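Local coordinates for protein tRNA (cytidine-2'-O-)-methyltransferase TrmJ (Sulfolobus acidocaldarius, PDB 4CNG) that catalyses the S-adenosyl-L-methionine-dependent 2'-O-methylation of cytidine 32 in tRNA, working as a homodimer of the SPOUT class, at residues E62-K65 / F66-K69; K69-E72 / V73-M77; I39-L42 / V43-L47. The protein carries 1 engineered substitution. All coordinates share one frame; numbering follows the deposited sequence.

Interaction 1 of 3, residues E62-K65 / F66-K69; sequences EAIK and FSAK
Within its turn, Phe66 directs its ring back toward Glu62, CD2 lying 3.6 Å from the carbonyl O of Glu62. With CG beside its own backbone N (chi1 -65°), the ring is carried back beside the preceding turn, with Ala63 O at its edge, near the ring plane. The acid of Glu62 approaches the same part of the ring: OE2 is 4.0 Å from Phe66 CE2, the carboxylate and ring planes being 62° apart. Lys65 NZ comes to Glu62 OE1 in a long salt bridge of 4.0 Å, too long to hold the acid firmly. The backbone here is a type I beta turn, Ile64 to Ser67, on the way out of helix 60-64. Phe66 N donates to Ala63 O (2.9 Å), reaching it from above the carbonyl plane, and Ser67 N closes the turn on Ile64 O at 3.1 Å. Serine suits this place because its short hydroxyl can bend back to the chain: Ser67 OG donates to the same Ile64 O over 2.7 Å, tilted 20° from the carbonyl plane. A water donates to that oxygen as well and bridges it to Ala68 O, so three donors grip one carbonyl. The ring of Phe66 also meets Tyr34 of the second subunit edge-to-face, and so takes part in the dimer interface, while Ile64 turns its branched side chain to helix 71-77.

Interaction 2 of 3, residues K69-E72 / V73-M77; sequences KGSE and VIEKM
Three i to i+4 backbone bonds wind segment 69-72 into 73-77: Ile74 N to Gly70 O, weak at 3.3 Å, Glu75 N to Ser71 O at 3.2 Å, and Lys76 N to Glu72 O at 3.0 Å; residues 73-77 include a wider pi-type turn. The side chains that meet here mostly lie against carbonyl oxygens of the preceding turn. Val73 sets its CB 3.0 Å from Gly70 O, and its CG2 comes near Gly70 CA. Valine is apt, since its outer surface faces Ala40 of helix 33-45 and Phe51 of strand 50-54. On the other flank Glu75, extended beyond CG, runs alongside Ser71. Its CG lies beside the backbone N (chi1 -66°), which brings OE2 to 3.6 Å from Ser71 CB, and the small serine leaves the carboxylate room to lie there. The placement of the end of the Glu72 side chain is doubtful, for the model brings its carboxylate too close to the carbonyl of Lys69; its OE2 makes a long, weak ion pair with Lys44. Glu75 OE2 also stands 3.1 Å from Ser71 O, two acceptors with no bond between them. Such a pairing of oxygens is probably mildly unfavourable, whereas the acid of Glu72 has a weak counter-charge in Lys44.

Interaction 3 of 3, residues I39-L42 / V43-L47; sequences IARL and VKNFL
Helix 33-45 runs unbroken through Ile39-Leu42 into Val43-Asn45, its i to i+4 bonds including Val43 N to Ile39 O (2.9 Å) and Asn45 N to Arg41 O (2.9 Å); Phe46 N still donates to Leu42 O, although Phe46 is the first residue to leave helical geometry. One helical turn apart, Leu42 and Phe46 lie side by side and point the same way. The branch that touches is CD2 of the leucine, 3.8 Å from Phe46 CE2, and both side chains then rest on Leu170 of helix 162-175. Each residue places CG beside its own N (chi1 -72° for Leu42, -67° for Phe46), which keeps the leucine branch and the ring on one flank. The beta-branched Ile39 and Val43 fill another flank more loosely, CG2 to CG2 at 4.5 Å, and turn to Leu25 of strand 22-28. The polar pair faces the dimer partner. OD1 of Asn45 comes obliquely against CG of Arg41, 3.7 Å away. Extended from CG to NE, the arginine sends NH2 to the carbonyl of Val159 in the second subunit. The amide nitrogen of the buried Asn45 is satisfied by the carbonyls of Tyr157 and Val159 there. This is the helix of a beta-alpha-beta unit, strand 22-28, helix 33-45, strand 50-54, within the SPOUT methyltransferase fold; its apolar flanks pack mainly inside the subunit, Phe46 also touching Pro152 of the second subunit, and the polar one meets, in that partner, a segment inferred to bind S-adenosyl-L-methionine.

Along the chain interaction 3 comes first, on the helix between strands 22-28 and 50-54. After strand 50-54 the chain enters helix 60-64, and interaction 1 closes the turn leading out of it; interaction 2 then starts the next helix, sharing Lys69 with interaction 1. Each is local and closes only a helical turn or a tight bend, so they follow in series and none nests within or crosses another. In space they form one layer: Ile64 CG1 packs on Ile74 CG2, and Ala40 lies against Ser67 and Ile74. Tyr157 of the second subunit meets both interaction 3 and the shared Lys69.

Interaction 1 of 3, residues E62-K65 / F66-K69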
ATOM      1  N   GLU A  62     -11.448 -10.962 -13.919  1.00 18.45           N
ATOM      2  CA  GLU A  62     -11.750  -9.628 -13.401  1.00 20.39           C
ATOM      3  C   GLU A  62     -10.506  -8.952 -12.831  1.00 15.33           C
ATOM      4  O   GLU A  62     -10.320  -7.756 -12.969  1.00 21.42           O
ATOM      5  CB  GLU A  62     -12.848  -9.733 -12.335  1.00 24.58           C
ATOM      6  CG  GLU A  62     -13.405  -8.403 -11.860  1.00 34.80           C
ATOM      7  CD  GLU A  62     -14.083  -7.612 -12.971  1.00 60.08           C
ATOM      8  OE1 GLU A  62     -14.599  -8.238 -13.925  1.00 99.32           O
ATOM      9  OE2 GLU A  62     -14.128  -6.366 -12.876  1.00106.89           O
ATOM     10  N   ALA A  63      -9.657  -9.728 -12.182  1.00 13.54           N
ATOM     11  CA  ALA A  63      -8.465  -9.179 -11.563  1.00 12.76           C
ATOM     12  C   ALA A  63      -7.518  -8.548 -12.577  1.00 14.03           C
ATOM     13  O   ALA A  63      -6.860  -7.571 -12.286  1.00 15.89           O
ATOM     14  CB  ALA A  63      -7.754 -10.274 -10.784  1.00 12.62           C
ATOM     15  N   ILE A  64      -7.458  -9.125 -13.763  1.00 16.37           N
ATOM     16  CA  ILE A  64      -6.585  -8.602 -14.806  1.00 20.13           C
ATOM     17  C   ILE A  64      -6.854  -7.121 -15.079  1.00 22.02           C
ATOM     18  O   ILE A  64      -5.924  -6.357 -15.349  1.00 23.49           O
ATOM     19  CB  ILE A  64      -6.686  -9.414 -16.109  1.00 23.66           C
ATOM     20  CG1 ILE A  64      -6.061 -10.794 -15.898  1.00 25.57           C
ATOM     21  CG2 ILE A  64      -6.028  -8.675 -17.264  1.00 28.89           C
ATOM     22  CD1 ILE A  64      -6.085 -11.705 -17.105  1.00 41.45           C
ATOM     23  N   LYS A  65      -8.106  -6.695 -14.933  1.00 22.70           N
ATOM     24  CA  LYS A  65      -8.471  -5.293 -15.181  1.00 29.26           C
ATOM     25  C   LYS A  65      -7.808  -4.327 -14.203  1.00 36.30           C
ATOM     26  O   LYS A  65      -7.762  -3.101 -14.493  1.00130.78           O
ATOM     27  CB  LYS A  65      -9.984  -5.133 -15.094  1.00 30.04           C
ATOM     28  CG  LYS A  65     -10.723  -5.907 -16.174  1.00 33.93           C
ATOM     29  CD  LYS A  65     -12.225  -5.939 -15.933  1.00 45.31           C
ATOM     30  CE  LYS A  65     -12.987  -6.425 -17.162  1.00 48.41           C
ATOM     31  NZ  LYS A  65     -14.394  -5.945 -17.136  1.00 63.78           N
ATOM     32  N   PHE A  66      -7.470  -4.799 -13.002  1.00 54.93           N
ATOM     33  CA  PHE A  66      -6.907  -3.931 -11.980  1.00 31.41           C
ATOM     34  C   PHE A  66      -5.384  -4.034 -11.997  1.00 38.83           C
ATOM     35  O   PHE A  66      -4.693  -3.449 -11.137  1.00 31.45           O
ATOM     36  CB  PHE A  66      -7.470  -4.272 -10.590  1.00 23.06           C
ATOM     37  CG  PHE A  66      -8.954  -4.025 -10.446  1.00 24.63           C
ATOM     38  CD1 PHE A  66      -9.436  -2.762 -10.113  1.00 44.88           C
ATOM     39  CD2 PHE A  66      -9.871  -5.045 -10.664  1.00 25.36           C
ATOM     40  CE1 PHE A  66     -10.793  -2.537  -9.992  1.00 38.47           C
ATOM     41  CE2 PHE A  66     -11.231  -4.819 -10.563  1.00 35.03           C
ATOM     42  CZ  PHE A  66     -11.696  -3.555 -10.258  1.00 38.83           C
ATOM     43  N   SER A  67      -4.843  -4.832 -12.916  1.00 27.15           N
ATOM     44  CA  SER A  67      -3.418  -5.138 -12.886  1.00 26.81           C
ATOM     45  C   SER A  67      -2.582  -4.159 -13.718  1.00 23.95           C
ATOM     46  O   SER A  67      -1.364  -4.207 -13.650  1.00 25.51           O
ATOM     47  CB  SER A  67      -3.125  -6.590 -13.277  1.00 25.55           C
ATOM     48  OG  SER A  67      -3.405  -6.820 -14.635  1.00 26.56           O
ATOM     49  N   ALA A  68      -3.245  -3.228 -14.416  1.00 25.35           N
ATOM     50  CA  ALA A  68      -2.602  -2.318 -15.356  1.00 26.50           C
ATOM     51  C   ALA A  68      -1.620  -3.169 -16.156  1.00 33.04           C
ATOM     52  O   ALA A  68      -1.994  -4.248 -16.624  1.00 27.36           O
ATOM     53  CB  ALA A  68      -1.919  -1.176 -14.615  1.00 26.26           C
ATOM     54  N   LYS A  69      -0.350  -2.789 -16.168  1.00 32.70           N
ATOM     55  CA  LYS A  69       0.664  -3.597 -16.830  1.00 36.43           C
ATOM     56  C   LYS A  69       1.018  -4.905 -16.091  1.00 46.57           C
ATOM     57  O   LYS A  69       1.760  -5.745 -16.617  1.00 44.39           O
ATOM     58  CB  LYS A  69       1.908  -2.746 -17.080  1.00 36.69           C
ATOM     59  CG  LYS A  69       1.690  -1.701 -18.159  1.00 36.90           C
ATOM     60  CD  LYS A  69       1.433  -2.378 -19.494  1.00 60.85           C
ATOM     61  CE  LYS A  69       2.322  -1.808 -20.589  1.00 88.82           C
ATOM     62  NZ  LYS A  69       1.654  -1.809 -21.921  1.00101.96           N
TER
HETATM   63  O   HOH W   1      -4.581  -4.882 -17.312  1.00 35.66           O

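Interaction 2 of 3, residues K69-E72 / V73-M77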
ATOM      1  N   LYS A  69      -0.350  -2.789 -16.168  1.00 32.70           N
ATOM      2  CA  LYS A  69       0.664  -3.597 -16.830  1.00 36.43           C
ATOM      3  C   LYS A  69       1.018  -4.905 -16.091  1.00 46.57           C
ATOM      4  O   LYS A  69       1.760  -5.745 -16.617  1.00 44.39           O
ATOM      5  CB  LYS A  69       1.908  -2.746 -17.080  1.00 36.69           C
ATOM      6  CG  LYS A  69       1.690  -1.701 -18.159  1.00 36.90           C
ATOM      7  CD  LYS A  69       1.433  -2.378 -19.494  1.00 60.85           C
ATOM      8  CE  LYS A  69       2.322  -1.808 -20.589  1.00 88.82           C
ATOM      9  NZ  LYS A  69       1.654  -1.809 -21.921  1.00101.96           N
ATOM     10  N   GLY A  70       0.483  -5.086 -14.883  1.00 31.71           N
ATOM     11  CA  GLY A  70       0.560  -6.376 -14.167  1.00 30.59           C
ATOM     12  C   GLY A  70      -0.232  -7.499 -14.814  1.00 32.96           C
ATOM     13  O   GLY A  70      -0.235  -8.618 -14.317  1.00 28.98           O
ATOM     14  N   SER A  71      -0.919  -7.214 -15.917  1.00 29.05           N
ATOM     15  CA  SER A  71      -1.717  -8.231 -16.611  1.00 23.51           C
ATOM     16  C   SER A  71      -0.894  -9.447 -17.092  1.00 32.73           C
ATOM     17  O   SER A  71      -1.325 -10.595 -16.919  1.00 33.75           O
ATOM     18  CB  SER A  71      -2.466  -7.588 -17.778  1.00 31.49           C
ATOM     19  OG  SER A  71      -1.571  -7.149 -18.781  1.00 42.93           O
ATOM     20  N   GLU A  72       0.327  -9.218 -17.589  1.00 37.13           N
ATOM     21  CA  GLU A  72       1.203 -10.341 -18.013  1.00 30.46           C
ATOM     22  C   GLU A  72       1.658 -11.183 -16.813  1.00 23.19           C
ATOM     23  O   GLU A  72       1.842 -12.409 -16.892  1.00 24.26           O
ATOM     24  CB  GLU A  72       2.428  -9.797 -18.733  1.00 43.14           C
ATOM     25  CG  GLU A  72       3.237  -8.810 -17.914  1.00 34.48           C
ATOM     26  CD  GLU A  72       3.150  -7.375 -18.438  1.00 48.98           C
ATOM     27  OE1 GLU A  72       2.033  -6.920 -18.765  1.00 52.94           O
ATOM     28  OE2 GLU A  72       4.203  -6.697 -18.532  1.00 66.17           O
ATOM     29  N   VAL A  73       1.705 -10.514 -15.672  1.00 19.69           N
ATOM     30  CA  VAL A  73       2.012 -11.150 -14.411  1.00 16.53           C
ATOM     31  C   VAL A  73       0.993 -12.239 -14.094  1.00 15.64           C
ATOM     32  O   VAL A  73       1.361 -13.339 -13.788  1.00 17.54           O
ATOM     33  CB  VAL A  73       2.115 -10.113 -13.273  1.00 16.77           C
ATOM     34  CG1 VAL A  73       2.165 -10.784 -11.914  1.00 16.90           C
ATOM     35  CG2 VAL A  73       3.342  -9.229 -13.469  1.00 19.96           C
ATOM     36  N   ILE A  74      -0.288 -11.921 -14.194  1.00 15.74           N
ATOM     37  CA  ILE A  74      -1.356 -12.886 -13.909  1.00 16.29           C
ATOM     38  C   ILE A  74      -1.372 -14.025 -14.919  1.00 18.09           C
ATOM     39  O   ILE A  74      -1.432 -15.207 -14.559  1.00 19.21           O
ATOM     40  CB  ILE A  74      -2.716 -12.164 -13.844  1.00 18.13           C
ATOM     41  CG1 ILE A  74      -2.769 -11.316 -12.578  1.00 19.03           C
ATOM     42  CG2 ILE A  74      -3.869 -13.165 -13.912  1.00 20.86           C
ATOM     43  CD1 ILE A  74      -3.955 -10.400 -12.516  1.00 20.03           C
ATOM     44  N   GLU A  75      -1.323 -13.665 -16.188  1.00 19.63           N
ATOM     45  CA  GLU A  75      -1.520 -14.633 -17.244  1.00 24.12           C
ATOM     46  C   GLU A  75      -0.421 -15.693 -17.303  1.00 26.14           C
ATOM     47  O   GLU A  75      -0.681 -16.879 -17.576  1.00 32.27           O
ATOM     48  CB  GLU A  75      -1.601 -13.896 -18.569  1.00 28.80           C
ATOM     49  CG  GLU A  75      -2.819 -13.000 -18.688  1.00 42.18           C
ATOM     50  CD  GLU A  75      -2.587 -11.819 -19.607  1.00 72.11           C
ATOM     51  OE1 GLU A  75      -1.803 -11.957 -20.573  1.00101.18           O
ATOM     52  OE2 GLU A  75      -3.170 -10.746 -19.347  1.00 85.73           O
ATOM     53  N   LYS A  76       0.813 -15.266 -17.058  1.00 22.82           N
ATOM     54  CA  LYS A  76       1.960 -16.145 -17.240  1.00 24.40           C
ATOM     55  C   LYS A  76       2.787 -16.393 -15.981  1.00 24.98           C
ATOM     56  O   LYS A  76       3.160 -17.532 -15.700  1.00 34.01           O
ATOM     57  CB  LYS A  76       2.864 -15.612 -18.355  1.00 26.70           C
ATOM     58  CG  LYS A  76       2.139 -15.337 -19.662  1.00 45.59           C
ATOM     59  CD  LYS A  76       1.753 -16.629 -20.363  1.00 56.99           C
ATOM     60  CE  LYS A  76       0.581 -16.417 -21.308  1.00 77.16           C
ATOM     61  NZ  LYS A  76       0.266 -17.646 -22.086  1.00 89.07           N
ATOM     62  N   MET A  77       3.096 -15.338 -15.232  1.00 18.14           N
ATOM     63  CA  MET A  77       4.046 -15.487 -14.132  1.00 15.65           C
ATOM     64  C   MET A  77       3.444 -16.149 -12.880  1.00 14.68           C
ATOM     65  O   MET A  77       4.085 -16.985 -12.239  1.00 15.85           O
ATOM     66  CB  MET A  77       4.613 -14.129 -13.771  1.00 19.00           C
ATOM     67  CG  MET A  77       5.580 -14.163 -12.616  1.00 21.47           C
ATOM     68  SD  MET A  77       5.983 -12.550 -11.980  1.00 26.15           S
ATOM     69  CE  MET A  77       7.041 -13.003 -10.636  1.00 22.25           C
TER

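Interaction 3 of 3, residues I39-L42 / V43-L47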
ATOM      1  N   ILE A  39      -2.217  -6.465  -6.484  1.00  9.39           N
ATOM      2  CA  ILE A  39      -1.018  -7.167  -6.111  1.00  9.16           C
ATOM      3  C   ILE A  39      -0.165  -7.536  -7.337  1.00  9.41           C
ATOM      4  O   ILE A  39       1.050  -7.358  -7.322  1.00 10.15           O
ATOM      5  CB  ILE A  39      -1.361  -8.414  -5.271  1.00  9.38           C
ATOM      6  CG1 ILE A  39      -1.870  -7.984  -3.903  1.00 10.15           C
ATOM      7  CG2 ILE A  39      -0.151  -9.319  -5.141  1.00 10.03           C
ATOM      8  CD1 ILE A  39      -2.579  -9.064  -3.115  1.00 11.29           C
ATOM      9  N   ALA A  40      -0.811  -8.000  -8.397  1.00 10.30           N
ATOM     10  CA  ALA A  40      -0.068  -8.302  -9.612  1.00 11.09           C
ATOM     11  C   ALA A  40       0.675  -7.082 -10.163  1.00 10.74           C
ATOM     12  O   ALA A  40       1.801  -7.178 -10.618  1.00 11.08           O
ATOM     13  CB  ALA A  40      -0.992  -8.900 -10.657  1.00 11.47           C
ATOM     14  N   ARG A  41       0.034  -5.930 -10.108  1.00 10.52           N
ATOM     15  CA  ARG A  41       0.693  -4.677 -10.514  1.00 11.08           C
ATOM     16  C   ARG A  41       1.926  -4.413  -9.666  1.00 10.98           C
ATOM     17  O   ARG A  41       2.999  -4.093 -10.186  1.00 11.31           O
ATOM     18  CB  ARG A  41      -0.307  -3.537 -10.420  1.00 11.64           C
ATOM     19  CG  ARG A  41       0.237  -2.240 -10.989  1.00 12.60           C
ATOM     20  CD  ARG A  41      -0.787  -1.130 -10.967  1.00 14.17           C
ATOM     21  NE  ARG A  41      -0.214   0.104 -11.488  1.00 16.05           N
ATOM     22  CZ  ARG A  41      -0.927   1.142 -11.871  1.00 16.29           C
ATOM     23  NH1 ARG A  41      -2.244   1.167 -11.724  1.00 15.69           N
ATOM     24  NH2 ARG A  41      -0.285   2.206 -12.302  1.00 18.84           N
ATOM     25  N   LEU A  42       1.798  -4.567  -8.347  1.00 10.14           N
ATOM     26  CA  LEU A  42       2.908  -4.350  -7.424  1.00 10.04           C
ATOM     27  C   LEU A  42       4.068  -5.301  -7.691  1.00 10.61           C
ATOM     28  O   LEU A  42       5.222  -4.934  -7.504  1.00 10.66           O
ATOM     29  CB  LEU A  42       2.424  -4.460  -5.987  1.00  9.68           C
ATOM     30  CG  LEU A  42       1.558  -3.308  -5.509  1.00 10.34           C
ATOM     31  CD1 LEU A  42       0.785  -3.721  -4.283  1.00 11.65           C
ATOM     32  CD2 LEU A  42       2.385  -2.033  -5.286  1.00 11.55           C
ATOM     33  N   VAL A  43       3.767  -6.554  -8.068  1.00 10.41           N
ATOM     34  CA  VAL A  43       4.799  -7.512  -8.418  1.00 11.73           C
ATOM     35  C   VAL A  43       5.712  -6.966  -9.509  1.00 11.81           C
ATOM     36  O   VAL A  43       6.930  -7.145  -9.468  1.00 13.51           O
ATOM     37  CB  VAL A  43       4.159  -8.862  -8.791  1.00 11.63           C
ATOM     38  CG1 VAL A  43       5.110  -9.797  -9.533  1.00 13.75           C
ATOM     39  CG2 VAL A  43       3.656  -9.548  -7.520  1.00 12.54           C
ATOM     40  N   LYS A  44       5.117  -6.333 -10.511  1.00 12.05           N
ATOM     41  CA  LYS A  44       5.898  -5.685 -11.552  1.00 13.40           C
ATOM     42  C   LYS A  44       6.546  -4.369 -11.086  1.00 12.54           C
ATOM     43  O   LYS A  44       7.703  -4.118 -11.394  1.00 14.32           O
ATOM     44  CB  LYS A  44       5.016  -5.450 -12.761  1.00 14.76           C
ATOM     45  CG  LYS A  44       5.794  -4.984 -13.987  1.00 19.99           C
ATOM     46  CD  LYS A  44       4.976  -4.916 -15.275  1.00 30.49           C
ATOM     47  CE  LYS A  44       5.793  -4.330 -16.432  1.00 40.38           C
ATOM     48  NZ  LYS A  44       4.955  -3.633 -17.441  1.00 50.72           N
ATOM     49  N   ASN A  45       5.823  -3.545 -10.343  1.00 11.59           N
ATOM     50  CA  ASN A  45       6.398  -2.294  -9.820  1.00 12.12           C
ATOM     51  C   ASN A  45       7.672  -2.518  -8.993  1.00 11.48           C
ATOM     52  O   ASN A  45       8.557  -1.662  -8.978  1.00 12.87           O
ATOM     53  CB  ASN A  45       5.403  -1.568  -8.886  1.00 11.64           C
ATOM     54  CG  ASN A  45       4.191  -0.946  -9.551  1.00 11.19           C
ATOM     55  OD1 ASN A  45       3.095  -1.035  -8.986  1.00 12.07           O
ATOM     56  ND2 ASN A  45       4.363  -0.298 -10.691  1.00 13.00           N
ATOM     57  N   PHE A  46       7.743  -3.647  -8.275  1.00 11.91           N
ATOM     58  CA  PHE A  46       8.819  -3.889  -7.339  1.00 11.98           C
ATOM     59  C   PHE A  46       9.625  -5.151  -7.656  1.00 13.08           C
ATOM     60  O   PHE A  46      10.439  -5.575  -6.850  1.00 14.31           O
ATOM     61  CB  PHE A  46       8.285  -3.868  -5.904  1.00 12.33           C
ATOM     62  CG  PHE A  46       7.810  -2.492  -5.482  1.00 12.18           C
ATOM     63  CD1 PHE A  46       8.712  -1.435  -5.381  1.00 13.33           C
ATOM     64  CD2 PHE A  46       6.489  -2.248  -5.217  1.00 12.55           C
ATOM     65  CE1 PHE A  46       8.290  -0.155  -5.034  1.00 14.34           C
ATOM     66  CE2 PHE A  46       6.062  -0.992  -4.820  1.00 13.01           C
ATOM     67  CZ  PHE A  46       6.956   0.044  -4.713  1.00 14.20           C
ATOM     68  N   LEU A  47       9.479  -5.666  -8.875  1.00 13.73           N
ATOM     69  CA  LEU A  47      10.318  -6.742  -9.396  1.00 15.18           C
ATOM     70  C   LEU A  47      10.428  -7.916  -8.430  1.00 14.87           C
ATOM     71  O   LEU A  47      11.490  -8.456  -8.195  1.00 17.19           O
ATOM     72  CB  LEU A  47      11.714  -6.232  -9.790  1.00 17.48           C
ATOM     73  CG  LEU A  47      11.718  -5.339 -11.036  1.00 22.67           C
ATOM     74  CD1 LEU A  47      13.116  -4.787 -11.243  1.00 27.75           C
ATOM     75  CD2 LEU A  47      11.261  -6.126 -12.258  1.00 27.62           C
TER